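Local structure of bacterial leucyl aminopeptidase (Legionella pneumophila, 6ESL) at residues 28-33 with 62-67; 22-27 with 50-55. The protein is a zinc-dependent aminopeptidase of the M28 family from a type II-secreting pathogen, and probably releases N-terminal residues such as leucine from peptides. One frame throughout, in Å; residues are numbered along the deposited sequence.

Contact 1: residues 28-33 with 62-67; sequences QCLAAK and ILADKV. Unlike the reference sequence in segment 62-67: Lys66 (reference Gln).
Leu30 and Ala64 bring the two backbones nearest, their CA atoms 6.5 Å apart, and from there the chains spread until Lys33 and Leu63 stand 8.0 Å apart at CA. Residues 28-33 hold the short helix 28-31, whereas 62-67 form the end of the longer helix 57-67; the two share no backbone hydrogen bond, and the junction illustrates packing of apolar side chains against each other and the backbone. Leu30 buries the largest share, 72 Å² of the 268 Å². With CG opposite the backbone N (chi1 -179°), its two methyls are carried across to the longer helix: CD1 rests 3.7 Å from the CA of Ala64 and also touches CG of Leu63, while CD2 meets the CB of Ala64 at 3.7 Å. The small alanine lets the leucine come down close to the helix backbone. Leu30 and Leu63 run antiparallel alongside one another, and Leu63 places CD2 3.6 Å from the carbonyl O of Lys33. Of the Lys33 side chain, CB and CG make the contact: CG lies 3.9 Å from CG2 of Val67, and CB touches both that methyl and CD2 of Leu63. Bends at chi2 and chi3 then carry the lysine chain away. A disulfide from Cys29 to Cys69 ties the short helix covalently to the chain just after helix 57-67, and Leu30 also packs on Cys69. On the side of the sheet, Ala31 touches Lys48 of strand 47-53, while NE2 of Gln28 hydrogen-bonds to OE1 of Glu43, at the end of strand 39-43, and to O of Asn44 in the turn that follows.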
loop_
_atom_site.group_PDB
_atom_site.type_symbol
_atom_site.label_atom_id
_atom_site.label_comp_id
_atom_site.label_asym_id
_atom_site.label_seq_id
_atom_site.Cartn_x
_atom_site.Cartn_y
_atom_site.Cartn_z
ATOM N N GLN B 28 20.861 12.008 -5.327
ATOM C CA GLN B 28 21.344 13.412 -5.667
ATOM C C GLN B 28 21.302 14.407 -4.496
ATOM O O GLN B 28 22.264 15.167 -4.295
ATOM C CB GLN B 28 20.607 14.018 -6.893
ATOM C CG GLN B 28 20.965 13.340 -8.206
ATOM C CD GLN B 28 22.349 13.684 -8.793
ATOM O OE1 GLN B 28 23.147 14.437 -8.194
ATOM N NE2 GLN B 28 22.627 13.113 -9.959
ATOM N N CYS B 29 20.241 14.316 -3.709
ATOM C CA CYS B 29 20.039 15.268 -2.620
ATOM C C CYS B 29 21.158 15.170 -1.618
ATOM O O CYS B 29 21.645 16.146 -1.171
ATOM C CB CYS B 29 18.707 15.043 -1.929
ATOM S SG CYS B 29 18.391 13.386 -1.200
ATOM N N LEU B 30 21.583 13.935 -1.295
ATOM C CA LEU B 30 22.754 13.738 -0.410
ATOM C C LEU B 30 24.072 14.011 -1.096
ATOM O O LEU B 30 25.007 14.631 -0.512
ATOM C CB LEU B 30 22.691 12.296 0.120
ATOM C CG LEU B 30 23.824 11.871 1.091
ATOM C CD1 LEU B 30 24.033 12.808 2.296
ATOM C CD2 LEU B 30 23.472 10.516 1.559
ATOM N N ALA B 31 24.198 13.550 -2.340
ATOM C CA ALA B 31 25.439 13.764 -3.122
ATOM C C ALA B 31 25.817 15.228 -3.176
ATOM O O ALA B 31 26.997 15.567 -3.074
ATOM C CB ALA B 31 25.302 13.205 -4.540
ATOM N N ALA B 32 24.810 16.116 -3.293
ATOM C CA ALA B 32 25.083 17.542 -3.327
ATOM C C ALA B 32 25.824 18.076 -2.078
ATOM O O ALA B 32 26.514 19.045 -2.196
ATOM C CB ALA B 32 23.802 18.332 -3.579
ATOM N N LYS B 33 25.690 17.435 -0.921
ATOM C CA LYS B 33 26.270 17.928 0.312
ATOM C C LYS B 33 27.589 17.265 0.681
ATOM O O LYS B 33 28.209 17.658 1.647
ATOM C CB LYS B 33 25.277 17.775 1.477
ATOM C CG LYS B 33 23.854 18.365 1.258
ATOM C CD LYS B 33 23.735 19.903 1.259
ATOM C CE LYS B 33 24.008 20.579 2.630
ATOM N NZ LYS B 33 24.391 22.054 2.591
ATOM N N ILE B 62 26.932 9.920 8.985
ATOM C CA ILE B 62 26.637 11.066 9.833
ATOM C C ILE B 62 26.008 12.158 8.981
ATOM O O ILE B 62 24.953 12.662 9.317
ATOM C CB ILE B 62 27.843 11.627 10.607
ATOM C CG1 ILE B 62 28.484 10.584 11.571
ATOM C CG2 ILE B 62 27.457 12.849 11.435
ATOM C CD1 ILE B 62 27.466 9.817 12.389
ATOM N N LEU B 63 26.638 12.467 7.855
ATOM C CA LEU B 63 26.076 13.421 6.941
ATOM C C LEU B 63 24.666 13.055 6.536
ATOM O O LEU B 63 23.811 13.933 6.598
ATOM C CB LEU B 63 26.952 13.691 5.719
ATOM C CG LEU B 63 26.426 14.720 4.720
ATOM C CD1 LEU B 63 26.471 16.107 5.347
ATOM C CD2 LEU B 63 27.271 14.691 3.404
ATOM N N ALA B 64 24.419 11.808 6.147
ATOM C CA ALA B 64 23.162 11.399 5.657
ATOM C C ALA B 64 22.095 11.568 6.773
ATOM O O ALA B 64 20.907 11.853 6.461
ATOM C CB ALA B 64 23.138 9.915 5.200
ATOM N N ASP B 65 22.481 11.263 8.011
ATOM C CA ASP B 65 21.562 11.344 9.176
ATOM C C ASP B 65 21.089 12.803 9.286
ATOM O O ASP B 65 19.876 13.022 9.289
ATOM C CB ASP B 65 22.264 10.987 10.485
ATOM C CG ASP B 65 22.605 9.427 10.620
ATOM O OD1 ASP B 65 21.976 8.565 9.914
ATOM O OD2 ASP B 65 23.491 9.115 11.467
ATOM N N LYS B 66 22.030 13.745 9.193
ATOM C CA LYS B 66 21.701 15.155 9.289
ATOM C C LYS B 66 20.928 15.702 8.113
ATOM O O LYS B 66 20.031 16.438 8.311
ATOM C CB LYS B 66 22.927 16.027 9.540
ATOM C CG LYS B 66 23.661 15.716 10.842
ATOM C CD LYS B 66 22.870 15.969 12.151
ATOM C CE LYS B 66 23.735 15.691 13.393
ATOM N NZ LYS B 66 22.998 15.902 14.683
ATOM N N VAL B 67 21.303 15.374 6.892
ATOM C CA VAL B 67 20.660 15.891 5.702
ATOM C C VAL B 67 19.242 15.357 5.565
ATOM O O VAL B 67 18.380 16.060 5.037
ATOM C CB VAL B 67 21.514 15.643 4.439
ATOM C CG1 VAL B 67 20.669 15.874 3.149
ATOM C CG2 VAL B 67 22.796 16.455 4.504
#

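Contact 2: residues 22-27 with 50-55; sequences EQLQVP and IDVLSS
Glu22 and Val52 exchange two backbone hydrogen bonds, both 2.9 Å between N of one residue and O of the other, and Leu24 and Ile50 form a second hydrogen-bonded pair. Between them, Gln23 and Asp51 make the non-hydrogen-bonded pair, where CA of Gln23 lies 3.1 Å from O of Ile50 in a CA-H...O contact. These strands, 134° apart in direction, are the central two of a four-stranded antiparallel sheet, ordered 39-43, 47-53, 21-27, 73-74. Leu24, Ile50 and Val52, which share their face with Glu22, form an apolar patch: CD1 of Leu24 meets CG2 of Val52 at 4.0 Å, crossing near a right angle, and CG2 of Val26 reaches CG1 of Ile50 at 4.0 Å. Leu60 and Val57 of helix 57-67 cover this patch. On the polar face, NE2 of Gln23 donates to OD2 of Asp51 at 2.9 Å, almost straight (169°); the amide and carboxylate planes are inclined by 18°, OD2 lies close to the amide plane, and Leu41 packs beside both. Passing Ser54 CB, Glu22 OE1 forms a salt bridge with Arg258 NH2 and OE2 hydrogen-bonds Tyr186 OH, both of the second subunit, and Asn74 ND2 of its own chain.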
loop_
_atom_site.group_PDB
_atom_site.type_symbol
_atom_site.label_atom_id
_atom_site.label_comp_id
_atom_site.label_asym_id
_atom_site.label_seq_id
_atom_site.Cartn_x
_atom_site.Cartn_y
_atom_site.Cartn_z
ATOM N N GLU B 22 35.721 2.213 -1.531
ATOM C CA GLU B 22 34.388 1.666 -1.679
ATOM C C GLU B 22 33.547 2.523 -2.603
ATOM O O GLU B 22 33.795 3.704 -2.783
ATOM C CB GLU B 22 33.692 1.500 -0.306
ATOM C CG GLU B 22 34.517 0.750 0.736
ATOM C CD GLU B 22 33.764 0.366 2.010
ATOM O OE1 GLU B 22 34.099 0.958 3.029
ATOM O OE2 GLU B 22 32.975 -0.569 1.966
ATOM N N GLN B 23 32.646 1.897 -3.278
ATOM C CA GLN B 23 31.710 2.546 -4.119
ATOM C C GLN B 23 30.319 2.525 -3.479
ATOM O O GLN B 23 29.735 1.447 -3.110
ATOM C CB GLN B 23 31.665 1.933 -5.496
ATOM C CG GLN B 23 33.104 1.967 -6.152
ATOM C CD GLN B 23 34.068 0.889 -5.603
ATOM O OE1 GLN B 23 33.628 -0.272 -5.500
ATOM N NE2 GLN B 23 35.195 1.256 -5.176
ATOM N N LEU B 24 29.761 3.743 -3.462
ATOM C CA LEU B 24 28.406 4.010 -2.870
ATOM C C LEU B 24 27.482 4.593 -3.885
ATOM O O LEU B 24 27.913 5.512 -4.633
ATOM C CB LEU B 24 28.584 4.972 -1.737
ATOM C CG LEU B 24 29.619 4.616 -0.697
ATOM C CD1 LEU B 24 29.672 5.663 0.375
ATOM C CD2 LEU B 24 29.298 3.227 -0.127
ATOM N N GLN B 25 26.254 4.088 -3.916
ATOM C CA GLN B 25 25.166 4.665 -4.674
ATOM C C GLN B 25 24.434 5.641 -3.749
ATOM O O GLN B 25 23.969 5.214 -2.687
ATOM C CB GLN B 25 24.215 3.693 -5.275
ATOM C CG GLN B 25 23.216 4.314 -6.226
ATOM C CD GLN B 25 22.442 3.283 -7.084
ATOM O OE1 GLN B 25 21.259 3.469 -7.395
ATOM N NE2 GLN B 25 23.095 2.167 -7.395
ATOM N N VAL B 26 24.445 6.932 -4.149
ATOM C CA VAL B 26 23.989 8.026 -3.329
ATOM C C VAL B 26 22.866 8.809 -4.059
ATOM O O VAL B 26 23.043 9.217 -5.244
ATOM C CB VAL B 26 25.179 8.891 -2.998
ATOM C CG1 VAL B 26 24.847 9.963 -1.983
ATOM C CG2 VAL B 26 26.307 8.075 -2.374
ATOM N N PRO B 27 21.760 9.078 -3.373
ATOM C CA PRO B 27 20.761 10.025 -3.953
ATOM C C PRO B 27 21.332 11.392 -4.234
ATOM O O PRO B 27 22.209 11.912 -3.494
ATOM C CB PRO B 27 19.686 10.148 -2.825
ATOM C CG PRO B 27 19.991 9.018 -1.890
ATOM C CD PRO B 27 21.422 8.685 -1.991
ATOM N N ILE B 50 29.561 6.956 -6.408
ATOM C CA ILE B 50 30.792 7.579 -6.097
ATOM C C ILE B 50 31.787 6.573 -5.531
ATOM O O ILE B 50 31.385 5.523 -5.027
ATOM C CB ILE B 50 30.634 8.727 -5.064
ATOM C CG1 ILE B 50 30.114 8.233 -3.687
ATOM C CG2 ILE B 50 29.656 9.772 -5.615
ATOM C CD1 ILE B 50 30.263 9.281 -2.617
ATOM N N ASP B 51 33.044 6.906 -5.662
ATOM C CA ASP B 51 34.109 6.159 -5.064
ATOM C C ASP B 51 34.655 6.985 -3.945
ATOM O O ASP B 51 34.988 8.180 -4.163
ATOM C CB ASP B 51 35.259 5.962 -6.134
ATOM C CG ASP B 51 36.387 5.137 -5.606
ATOM O OD1 ASP B 51 37.275 5.679 -4.951
ATOM O OD2 ASP B 51 36.317 3.907 -5.724
ATOM N N VAL B 52 34.911 6.367 -2.820
ATOM C CA VAL B 52 35.465 7.060 -1.688
ATOM C C VAL B 52 36.365 6.152 -0.906
ATOM O O VAL B 52 36.317 4.984 -1.078
ATOM C CB VAL B 52 34.359 7.505 -0.726
ATOM C CG1 VAL B 52 33.409 8.421 -1.433
ATOM C CG2 VAL B 52 33.619 6.301 -0.178
ATOM N N LEU B 53 37.209 6.700 -0.064
ATOM C CA LEU B 53 38.015 5.885 0.812
ATOM C C LEU B 53 37.098 5.246 1.846
ATOM O O LEU B 53 36.164 5.870 2.288
ATOM C CB LEU B 53 38.977 6.728 1.593
ATOM C CG LEU B 53 40.188 7.383 0.956
ATOM C CD1 LEU B 53 41.083 7.805 2.085
ATOM C CD2 LEU B 53 40.886 6.402 0.060
ATOM N N SER B 54 37.401 4.040 2.308
ATOM C CA SER B 54 36.597 3.372 3.337
ATOM C C SER B 54 36.599 4.079 4.678
ATOM O O SER B 54 35.674 3.982 5.436
ATOM C CB SER B 54 36.953 1.906 3.516
ATOM O OG SER B 54 38.233 1.771 4.018
ATOM N N SER B 55 37.682 4.754 4.970
ATOM C CA SER B 55 37.833 5.523 6.158
ATOM C C SER B 55 36.885 6.729 6.214
ATOM O O SER B 55 36.795 7.346 7.209
ATOM C CB SER B 55 39.280 5.999 6.260
ATOM O OG SER B 55 39.592 6.828 5.199
#

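Contact 2 is the buried pairing at the middle of the small sheet, and contact 1 the partly buried packing of the two helices that follow its central strands. Both draw on the same two units in sequence: strand 21-27 runs straight into helix 28-31, and strand 47-53 precedes helix 57-67, so their segments alternate along the chain. Chemistry follows place: contact 2 adds apolar packing and one amide-carboxylate bond to its backbone ladder, while contact 1 relies on apolar packing beside the disulfide. They meet where Val26 CG1 packs on Ala31 N. Each also faces the second subunit: Asp65 hydrogen-bonds His362 of that subunit, and the salt bridge of Glu22 involves the neighbour of its zinc ligand Glu257.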